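RabGAP/TBC protein (Chlamydomonas reinhardtii, PDB 4P17) is of unknown function but, as a flagellar TBC-domain protein, probably acts as a GTPase-activating protein for Rab-type small GTPases. Local coordinates at residues A[73-81]-A[247-255]; A[137-148]-A[172-181]. One frame throughout, in Å; residues are numbered along the deposited sequence.

Overall arrangement
Contacts 1 and 2 each pair two helices of the all-helical TBC domain through aromatic side chains and one shared carboxylate. Contact 1 joins segments 73-81 and 247-255, with 165 residues between them; contact 2, nested inside that loop, joins helix 128-144 to helix 169-183. Their centres lie about 17 Å apart, yet they touch. L175, on the helix that contact 2 uses, puts CD2 3.7 Å from W77 CE3 and 3.8 Å from F254 CZ, while its CD1 lies 3.4 Å from S81 OG. Helix 169-183 thus links the two. Contact 1 lies nearer the centre of the chain, at about 10 Å against 16 Å.

Contact 1: A[73-81]-A[247-255]; sequences RNWVWMETS and MRTWDSLFY
R73 and W77, the arginine and tryptophan of the RxxxW motif of TBC domains, converge on D251 of helix 243-256, next to W250. The two helix segments run in broadly the same direction, and the cluster of W77, W250 and F254 is built beside this one carboxylate. The R73 chain is extended from CG to NE (chi2 177°, chi3 161°), which carries its guanidinium past the indole to meet D251 side-on: NE gives a nearly straight bond of 3.0 Å to D251 OD1, and NH2 forms the salt bridge to D251 OD2 at 2.9 Å, the two planes nearly coplanar. M247 CB sits over one face of the guanidinium, 3.4 Å from R73 CZ. The indole of W77 arrives differently, its NE1 using the anti lone pair of D251 OD1 at 2.9 Å, whereas R73 NE takes the syn one. Two donors therefore grip OD1, while OD2 also accepts from V68 N, an arrangement likely to stabilise the carboxylate's negative charge within the buried interface.

W77 is the knob in a hole made by M247, W250, D251 and F254. The aliphatic start of R73 covers one face of the indole; on the opposite face F254 arrives edge-on, with its CD2 3.5 Å from W77 CD2 and the planes at 61°. At the far rim of the indole, its CH2 meets W250 CE3 and, at the ring edge, M247 SD, the latter a Met-aromatic contact. Toward the C-terminal ends of the segments, T80 CG2 touches the edge of the Y255 ring, and a water lies 2.9 Å from T80 OG1 and donates to D251 O at 3.0 Å.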
loop_
_atom_site.group_PDB
_atom_site.type_symbol
_atom_site.label_atom_id
_atom_site.label_comp_id
_atom_site.label_asym_id
_atom_site.label_seq_id
_atom_site.Cartn_x
_atom_site.Cartn_y
_atom_site.Cartn_z
ATOM N N ARG A 73 -1.659 12.271 -6.083
ATOM C CA ARG A 73 -0.784 11.287 -5.493
ATOM C C ARG A 73 0.444 11.115 -6.397
ATOM O O ARG A 73 1.522 10.926 -5.901
ATOM C CB ARG A 73 -1.510 9.996 -5.226
ATOM C CG ARG A 73 -2.349 10.110 -4.019
ATOM C CD ARG A 73 -3.166 8.850 -3.732
ATOM N NE ARG A 73 -3.586 8.861 -2.342
ATOM C CZ ARG A 73 -4.813 8.682 -1.896
ATOM N NH1 ARG A 73 -5.834 8.363 -2.712
ATOM N NH2 ARG A 73 -5.026 8.762 -0.593
ATOM N N ASN A 74 0.284 11.224 -7.712
ATOM C CA ASN A 74 1.451 11.107 -8.592
ATOM C C ASN A 74 2.443 12.200 -8.191
ATOM O O ASN A 74 3.580 11.908 -7.921
ATOM C CB ASN A 74 1.029 11.199 -10.070
ATOM C CG ASN A 74 2.148 10.811 -11.037
ATOM O OD1 ASN A 74 3.308 10.968 -10.738
ATOM N ND2 ASN A 74 1.781 10.324 -12.212
ATOM N N TRP A 75 1.975 13.438 -8.090
ATOM C CA TRP A 75 2.830 14.578 -7.734
ATOM C C TRP A 75 3.567 14.361 -6.400
ATOM O O TRP A 75 4.802 14.480 -6.298
ATOM C CB TRP A 75 1.981 15.867 -7.674
ATOM C CG TRP A 75 2.766 17.102 -7.388
ATOM C CD1 TRP A 75 3.831 17.576 -8.089
ATOM C CD2 TRP A 75 2.536 18.044 -6.320
ATOM N NE1 TRP A 75 4.284 18.755 -7.528
ATOM C CE2 TRP A 75 3.507 19.057 -6.441
ATOM C CE3 TRP A 75 1.608 18.127 -5.294
ATOM C CZ2 TRP A 75 3.564 20.135 -5.562
ATOM C CZ3 TRP A 75 1.675 19.178 -4.418
ATOM C CH2 TRP A 75 2.635 20.174 -4.559
ATOM N N VAL A 76 2.802 14.061 -5.361
ATOM C CA VAL A 76 3.373 13.928 -4.028
ATOM C C VAL A 76 4.176 12.644 -3.843
ATOM O O VAL A 76 5.251 12.673 -3.280
ATOM C CB VAL A 76 2.265 13.968 -2.962
ATOM C CG1 VAL A 76 2.841 13.824 -1.570
ATOM C CG2 VAL A 76 1.461 15.259 -3.077
ATOM N N TRP A 77 3.624 11.502 -4.246
ATOM C CA TRP A 77 4.339 10.254 -4.047
ATOM C C TRP A 77 5.678 10.230 -4.738
ATOM O O TRP A 77 6.642 9.730 -4.197
ATOM C CB TRP A 77 3.552 9.085 -4.568
ATOM C CG TRP A 77 2.390 8.708 -3.752
ATOM C CD1 TRP A 77 1.950 9.308 -2.595
ATOM C CD2 TRP A 77 1.483 7.634 -4.020
ATOM N NE1 TRP A 77 0.810 8.673 -2.143
ATOM C CE2 TRP A 77 0.504 7.653 -3.011
ATOM C CE3 TRP A 77 1.377 6.693 -5.042
ATOM C CZ2 TRP A 77 -0.535 6.725 -2.971
ATOM C CZ3 TRP A 77 0.342 5.781 -5.006
ATOM C CH2 TRP A 77 -0.601 5.796 -3.970
ATOM N N MET A 78 5.697 10.696 -5.975
ATOM C CA MET A 78 6.912 10.601 -6.784
ATOM C C MET A 78 8.018 11.470 -6.188
ATOM O O MET A 78 9.192 11.123 -6.258
ATOM C CB MET A 78 6.647 10.987 -8.219
ATOM C CG MET A 78 5.746 10.012 -9.000
ATOM S SD MET A 78 6.361 8.326 -9.186
ATOM C CE MET A 78 7.761 8.586 -10.281
ATOM N N GLU A 79 7.637 12.574 -5.565
ATOM C CA GLU A 79 8.619 13.425 -4.880
ATOM C C GLU A 79 9.014 12.906 -3.480
ATOM O O GLU A 79 10.193 12.679 -3.198
ATOM C CB GLU A 79 8.069 14.853 -4.758
ATOM C CG GLU A 79 9.008 15.838 -4.050
ATOM C CD GLU A 79 10.293 16.072 -4.809
ATOM O OE1 GLU A 79 10.364 15.696 -6.001
ATOM O OE2 GLU A 79 11.239 16.623 -4.211
ATOM N N THR A 80 8.047 12.693 -2.589
ATOM C CA THR A 80 8.418 12.247 -1.245
ATOM C C THR A 80 9.107 10.866 -1.224
ATOM O O THR A 80 9.919 10.610 -0.350
ATOM C CB THR A 80 7.190 12.188 -0.297
ATOM O OG1 THR A 80 6.225 11.262 -0.802
ATOM C CG2 THR A 80 6.530 13.520 -0.179
ATOM N N SER A 81 8.801 9.978 -2.168
ATOM C CA SER A 81 9.395 8.628 -2.133
ATOM C C SER A 81 10.848 8.678 -2.564
ATOM O O SER A 81 11.585 7.739 -2.384
ATOM C CB SER A 81 8.697 7.665 -3.067
ATOM O OG SER A 81 8.839 8.136 -4.413
ATOM N N MET A 247 -4.407 3.390 -0.188
ATOM C CA MET A 247 -3.627 4.542 -0.665
ATOM C C MET A 247 -3.312 5.504 0.464
ATOM O O MET A 247 -2.288 6.186 0.437
ATOM C CB MET A 247 -4.356 5.313 -1.771
ATOM C CG MET A 247 -4.875 4.482 -2.877
ATOM S SD MET A 247 -3.571 3.684 -3.771
ATOM C CE MET A 247 -4.600 2.951 -5.068
ATOM N N ARG A 248 -4.165 5.561 1.484
ATOM C CA ARG A 248 -3.834 6.398 2.625
ATOM C C ARG A 248 -2.660 5.839 3.411
ATOM O O ARG A 248 -1.800 6.595 3.918
ATOM C CB ARG A 248 -5.037 6.550 3.543
ATOM C CG ARG A 248 -6.084 7.493 3.010
ATOM C CD ARG A 248 -5.674 8.952 3.177
ATOM N NE ARG A 248 -5.394 9.296 4.570
ATOM C CZ ARG A 248 -6.340 9.583 5.466
ATOM N NH1 ARG A 248 -7.626 9.602 5.106
ATOM N NH2 ARG A 248 -6.001 9.876 6.709
ATOM N N THR A 249 -2.582 4.524 3.517
ATOM C CA THR A 249 -1.391 3.919 4.128
ATOM C C THR A 249 -0.148 4.259 3.283
ATOM O O THR A 249 0.943 4.560 3.806
ATOM C CB THR A 249 -1.495 2.380 4.314
ATOM O OG1 THR A 249 -1.296 1.688 3.081
ATOM C CG2 THR A 249 -2.829 1.959 4.929
ATOM N N TRP A 250 -0.330 4.247 1.978
ATOM C CA TRP A 250 0.780 4.507 1.062
ATOM C C TRP A 250 1.217 5.966 1.108
ATOM O O TRP A 250 2.436 6.275 1.040
ATOM C CB TRP A 250 0.372 4.109 -0.358
ATOM C CG TRP A 250 0.339 2.593 -0.603
ATOM C CD1 TRP A 250 0.376 1.572 0.360
ATOM C CD2 TRP A 250 0.277 1.937 -1.879
ATOM N NE1 TRP A 250 0.353 0.341 -0.278
ATOM C CE2 TRP A 250 0.275 0.541 -1.642
ATOM C CE3 TRP A 250 0.236 2.400 -3.210
ATOM C CZ2 TRP A 250 0.222 -0.405 -2.690
ATOM C CZ3 TRP A 250 0.177 1.443 -4.253
ATOM C CH2 TRP A 250 0.181 0.066 -3.975
ATOM N N ASP A 251 0.249 6.873 1.236
ATOM C CA ASP A 251 0.570 8.303 1.460
ATOM C C ASP A 251 1.649 8.440 2.528
ATOM O O ASP A 251 2.683 9.040 2.321
ATOM C CB ASP A 251 -0.639 9.131 1.905
ATOM C CG ASP A 251 -1.706 9.296 0.811
ATOM O OD1 ASP A 251 -1.376 9.094 -0.363
ATOM O OD2 ASP A 251 -2.870 9.658 1.143
ATOM N N SER A 252 1.394 7.883 3.698
ATOM C CA SER A 252 2.368 8.006 4.781
ATOM C C SER A 252 3.591 7.094 4.626
ATOM O O SER A 252 4.685 7.458 5.062
ATOM C CB SER A 252 1.681 7.759 6.110
ATOM O OG SER A 252 0.857 8.900 6.400
ATOM N N LEU A 253 3.424 5.926 4.017
ATOM C CA LEU A 253 4.558 5.037 3.768
ATOM C C LEU A 253 5.627 5.716 2.916
ATOM O O LEU A 253 6.838 5.583 3.165
ATOM C CB LEU A 253 4.107 3.752 3.059
ATOM C CG LEU A 253 5.209 2.775 2.616
ATOM C CD1 LEU A 253 5.977 2.232 3.833
ATOM C CD2 LEU A 253 4.663 1.630 1.766
ATOM N N PHE A 254 5.172 6.402 1.879
ATOM C CA PHE A 254 6.080 7.043 0.922
ATOM C C PHE A 254 6.691 8.322 1.480
ATOM O O PHE A 254 7.548 8.904 0.840
ATOM C CB PHE A 254 5.349 7.368 -0.412
ATOM C CG PHE A 254 4.938 6.130 -1.201
ATOM C CD1 PHE A 254 5.799 5.048 -1.314
ATOM C CD2 PHE A 254 3.703 6.042 -1.803
ATOM C CE1 PHE A 254 5.421 3.911 -2.009
ATOM C CE2 PHE A 254 3.331 4.897 -2.479
ATOM C CZ PHE A 254 4.190 3.845 -2.579
ATOM N N TYR A 255 6.271 8.743 2.669
ATOM C CA TYR A 255 6.862 9.923 3.321
ATOM C C TYR A 255 7.600 9.600 4.626
ATOM O O TYR A 255 8.705 10.089 4.867
ATOM C CB TYR A 255 5.778 10.952 3.598
ATOM C CG TYR A 255 6.349 12.212 4.174
ATOM C CD1 TYR A 255 6.891 13.183 3.351
ATOM C CD2 TYR A 255 6.331 12.436 5.533
ATOM C CE1 TYR A 255 7.420 14.339 3.875
ATOM C CE2 TYR A 255 6.860 13.592 6.065
ATOM C CZ TYR A 255 7.388 14.532 5.230
ATOM O OH TYR A 255 7.896 15.670 5.781
HETATM O O HOH W 1 3.542 10.844 0.113
#

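Contact 2: A[137-148]-A[172-181]; sequences VLQAYSVHNERV and AFWLLAALVE
Y141 and F173 are reciprocal knobs between two helices of the TBC domain, each set in a hole on the other helix, the segments crossing at -44°. With CG of Y141 trans to the main-chain nitrogen (chi1 -166°), its ring is carried to helix 169-183, where it settles among L176, A177, V180 and E181. L176 sits over one ring face, its CG 4.2 Å from the ring centroid in a CH-pi contact. F173, also with CG anti to N, fills the hole between V137, A140, Y141 and H144, and points its edge at the imidazole face of H144, CZ standing 3.8 Å from H144 CG.

The polar end of the contact is a shared carboxylate oxygen. E181, extended beyond CG, offers OE2 to Y141 OH at 2.6 Å through the anti lone pair, and to H144 NE2 at 2.9 Å on the syn side; its OE1 pairs with K86. An alanine here in place of Y141 removes ring and hydroxyl, and would probably leave E181 OE2 relying on H144, N145 ND2 without its acceptor, and a gap below L176. The Y141 hydroxyl is itself an acceptor: N145, just past the helix end, donates from ND2 to Y141 OH at 3.1 Å.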
loop_
_atom_site.group_PDB
_atom_site.type_symbol
_atom_site.label_atom_id
_atom_site.label_comp_id
_atom_site.label_asym_id
_atom_site.label_seq_id
_atom_site.Cartn_x
_atom_site.Cartn_y
_atom_site.Cartn_z
ATOM N N VAL A 137 5.995 -3.257 -16.521
ATOM C CA VAL A 137 6.664 -2.653 -15.368
ATOM C C VAL A 137 7.427 -3.695 -14.571
ATOM O O VAL A 137 8.578 -3.472 -14.155
ATOM C CB VAL A 137 5.648 -1.957 -14.470
ATOM C CG1 VAL A 137 6.295 -1.491 -13.146
ATOM C CG2 VAL A 137 5.048 -0.800 -15.216
ATOM N N LEU A 138 6.797 -4.848 -14.358
ATOM C CA LEU A 138 7.390 -5.845 -13.488
ATOM C C LEU A 138 8.545 -6.504 -14.187
ATOM O O LEU A 138 9.580 -6.720 -13.587
ATOM C CB LEU A 138 6.387 -6.887 -13.058
ATOM C CG LEU A 138 5.347 -6.391 -12.045
ATOM C CD1 LEU A 138 4.098 -7.268 -12.038
ATOM C CD2 LEU A 138 5.940 -6.386 -10.668
ATOM N N GLN A 139 8.401 -6.773 -15.475
ATOM C CA GLN A 139 9.495 -7.416 -16.189
ATOM C C GLN A 139 10.705 -6.437 -16.238
ATOM O O GLN A 139 11.857 -6.837 -16.038
ATOM C CB GLN A 139 9.028 -7.851 -17.590
ATOM C CG GLN A 139 9.078 -6.747 -18.645
ATOM C CD GLN A 139 8.365 -7.114 -19.941
ATOM O OE1 GLN A 139 7.451 -7.955 -19.958
ATOM N NE2 GLN A 139 8.778 -6.480 -21.033
ATOM N N ALA A 140 10.418 -5.156 -16.447
ATOM C CA ALA A 140 11.426 -4.103 -16.436
ATOM C C ALA A 140 12.139 -4.075 -15.095
ATOM O O ALA A 140 13.373 -4.031 -15.020
ATOM C CB ALA A 140 10.793 -2.745 -16.721
ATOM N N TYR A 141 11.367 -4.098 -14.012
ATOM C CA TYR A 141 11.994 -3.985 -12.712
ATOM C C TYR A 141 12.866 -5.221 -12.423
ATOM O O TYR A 141 13.945 -5.098 -11.831
ATOM C CB TYR A 141 10.954 -3.793 -11.595
ATOM C CG TYR A 141 11.677 -3.352 -10.358
ATOM C CD1 TYR A 141 12.141 -2.055 -10.242
ATOM C CD2 TYR A 141 11.974 -4.258 -9.348
ATOM C CE1 TYR A 141 12.866 -1.669 -9.123
ATOM C CE2 TYR A 141 12.711 -3.872 -8.234
ATOM C CZ TYR A 141 13.143 -2.590 -8.142
ATOM O OH TYR A 141 13.877 -2.208 -7.050
ATOM N N SER A 142 12.424 -6.381 -12.907
ATOM C CA SER A 142 13.082 -7.661 -12.616
ATOM C C SER A 142 14.483 -7.781 -13.212
ATOM O O SER A 142 15.339 -8.510 -12.680
ATOM C CB SER A 142 12.211 -8.818 -13.122
ATOM O OG SER A 142 12.346 -8.979 -14.519
ATOM N N VAL A 143 14.713 -7.078 -14.319
ATOM C CA VAL A 143 16.044 -6.987 -14.917
ATOM C C VAL A 143 16.828 -5.786 -14.378
ATOM O O VAL A 143 18.053 -5.831 -14.303
ATOM C CB VAL A 143 15.970 -6.918 -16.459
ATOM C CG1 VAL A 143 15.340 -8.218 -16.994
ATOM C CG2 VAL A 143 15.183 -5.697 -16.939
ATOM N N HIS A 144 16.132 -4.732 -13.976
ATOM C CA HIS A 144 16.787 -3.566 -13.382
ATOM C C HIS A 144 17.466 -3.907 -12.058
ATOM O O HIS A 144 18.553 -3.434 -11.763
ATOM C CB HIS A 144 15.754 -2.480 -13.195
ATOM C CG HIS A 144 16.081 -1.496 -12.148
ATOM N ND1 HIS A 144 17.001 -0.487 -12.322
ATOM C CD2 HIS A 144 15.572 -1.339 -10.906
ATOM C CE1 HIS A 144 17.050 0.240 -11.219
ATOM N NE2 HIS A 144 16.184 -0.250 -10.355
ATOM N N ASN A 145 16.777 -4.717 -11.263
ATOM C CA ASN A 145 17.213 -5.159 -9.951
ATOM C C ASN A 145 17.159 -6.661 -9.948
ATOM O O ASN A 145 16.186 -7.285 -9.551
ATOM C CB ASN A 145 16.311 -4.561 -8.875
ATOM C CG ASN A 145 16.797 -4.858 -7.478
ATOM O OD1 ASN A 145 17.619 -5.745 -7.269
ATOM N ND2 ASN A 145 16.273 -4.132 -6.516
ATOM N N GLU A 146 18.215 -7.258 -10.479
ATOM C CA GLU A 146 18.252 -8.694 -10.649
ATOM C C GLU A 146 18.337 -9.403 -9.309
ATOM O O GLU A 146 17.993 -10.579 -9.213
ATOM C CB GLU A 146 19.447 -9.087 -11.535
ATOM N N ARG A 147 18.814 -8.702 -8.280
ATOM C CA ARG A 147 19.034 -9.358 -6.994
ATOM C C ARG A 147 17.680 -9.670 -6.390
ATOM O O ARG A 147 17.494 -10.721 -5.777
ATOM C CB ARG A 147 19.886 -8.489 -6.046
ATOM N N VAL A 148 16.727 -8.765 -6.594
ATOM C CA VAL A 148 15.378 -8.918 -6.088
ATOM C C VAL A 148 14.542 -9.720 -7.094
ATOM O O VAL A 148 13.794 -10.631 -6.741
ATOM C CB VAL A 148 14.734 -7.523 -5.824
ATOM C CG1 VAL A 148 13.232 -7.630 -5.598
ATOM C CG2 VAL A 148 15.394 -6.871 -4.639
ATOM N N ALA A 172 5.229 4.308 -12.217
ATOM C CA ALA A 172 5.062 3.127 -11.383
ATOM C C ALA A 172 6.382 2.386 -11.229
ATOM O O ALA A 172 6.739 1.960 -10.140
ATOM C CB ALA A 172 3.978 2.245 -11.973
ATOM N N PHE A 173 7.147 2.275 -12.317
ATOM C CA PHE A 173 8.469 1.689 -12.256
ATOM C C PHE A 173 9.416 2.425 -11.279
ATOM O O PHE A 173 10.095 1.816 -10.478
ATOM C CB PHE A 173 9.081 1.667 -13.664
ATOM C CG PHE A 173 10.513 1.230 -13.685
ATOM C CD1 PHE A 173 10.842 -0.121 -13.789
ATOM C CD2 PHE A 173 11.530 2.177 -13.648
ATOM C CE1 PHE A 173 12.161 -0.525 -13.831
ATOM C CE2 PHE A 173 12.867 1.788 -13.653
ATOM C CZ PHE A 173 13.183 0.449 -13.769
ATOM N N TRP A 174 9.436 3.751 -11.315
ATOM C CA TRP A 174 10.357 4.471 -10.461
ATOM C C TRP A 174 9.865 4.480 -8.989
ATOM O O TRP A 174 10.677 4.465 -8.050
ATOM C CB TRP A 174 10.576 5.884 -11.012
ATOM C CG TRP A 174 11.415 5.835 -12.240
ATOM C CD1 TRP A 174 11.053 6.173 -13.511
ATOM C CD2 TRP A 174 12.783 5.410 -12.313
ATOM N NE1 TRP A 174 12.125 6.000 -14.374
ATOM C CE2 TRP A 174 13.188 5.515 -13.664
ATOM C CE3 TRP A 174 13.700 4.951 -11.368
ATOM C CZ2 TRP A 174 14.479 5.178 -14.083
ATOM C CZ3 TRP A 174 14.964 4.582 -11.786
ATOM C CH2 TRP A 174 15.346 4.711 -13.134
ATOM N N LEU A 175 8.556 4.436 -8.791
ATOM C CA LEU A 175 8.013 4.364 -7.422
ATOM C C LEU A 175 8.303 2.989 -6.810
ATOM O O LEU A 175 8.645 2.890 -5.632
ATOM C CB LEU A 175 6.515 4.674 -7.407
ATOM C CG LEU A 175 5.826 4.785 -6.038
ATOM C CD1 LEU A 175 6.273 6.022 -5.223
ATOM C CD2 LEU A 175 4.320 4.865 -6.243
ATOM N N LEU A 176 8.162 1.932 -7.607
ATOM C CA LEU A 176 8.517 0.592 -7.178
ATOM C C LEU A 176 10.021 0.549 -6.804
ATOM O O LEU A 176 10.406 -0.005 -5.781
ATOM C CB LEU A 176 8.187 -0.412 -8.282
ATOM C CG LEU A 176 8.515 -1.873 -7.956
ATOM C CD1 LEU A 176 7.656 -2.406 -6.793
ATOM C CD2 LEU A 176 8.335 -2.731 -9.194
ATOM N N ALA A 177 10.882 1.146 -7.635
ATOM C CA ALA A 177 12.307 1.187 -7.319
ATOM C C ALA A 177 12.553 1.894 -5.990
ATOM O O ALA A 177 13.275 1.386 -5.117
ATOM C CB ALA A 177 13.081 1.903 -8.435
ATOM N N ALA A 178 11.956 3.070 -5.824
ATOM C CA ALA A 178 12.104 3.798 -4.563
ATOM C C ALA A 178 11.657 2.943 -3.373
ATOM O O ALA A 178 12.318 2.885 -2.351
ATOM C CB ALA A 178 11.334 5.098 -4.615
ATOM N N LEU A 179 10.566 2.219 -3.539
ATOM C CA LEU A 179 10.005 1.409 -2.460
ATOM C C LEU A 179 10.905 0.256 -2.038
ATOM O O LEU A 179 11.206 0.070 -0.859
ATOM C CB LEU A 179 8.640 0.894 -2.920
ATOM C CG LEU A 179 7.979 -0.164 -2.062
ATOM C CD1 LEU A 179 7.369 0.506 -0.818
ATOM C CD2 LEU A 179 6.928 -0.901 -2.842
ATOM N N VAL A 180 11.306 -0.531 -3.015
ATOM C CA VAL A 180 12.158 -1.688 -2.822
ATOM C C VAL A 180 13.546 -1.274 -2.399
ATOM O O VAL A 180 14.124 -1.896 -1.513
ATOM C CB VAL A 180 12.266 -2.511 -4.106
ATOM C CG1 VAL A 180 13.173 -3.698 -3.922
ATOM C CG2 VAL A 180 10.901 -2.980 -4.541
ATOM N N GLU A 181 14.102 -0.254 -3.051
ATOM C CA GLU A 181 15.511 0.034 -2.851
ATOM C C GLU A 181 15.803 0.981 -1.693
ATOM O O GLU A 181 16.878 0.889 -1.095
ATOM C CB GLU A 181 16.105 0.583 -4.143
ATOM C CG GLU A 181 15.895 -0.385 -5.298
ATOM C CD GLU A 181 16.097 0.230 -6.656
ATOM O OE1 GLU A 181 16.847 1.236 -6.805
ATOM O OE2 GLU A 181 15.466 -0.284 -7.593
#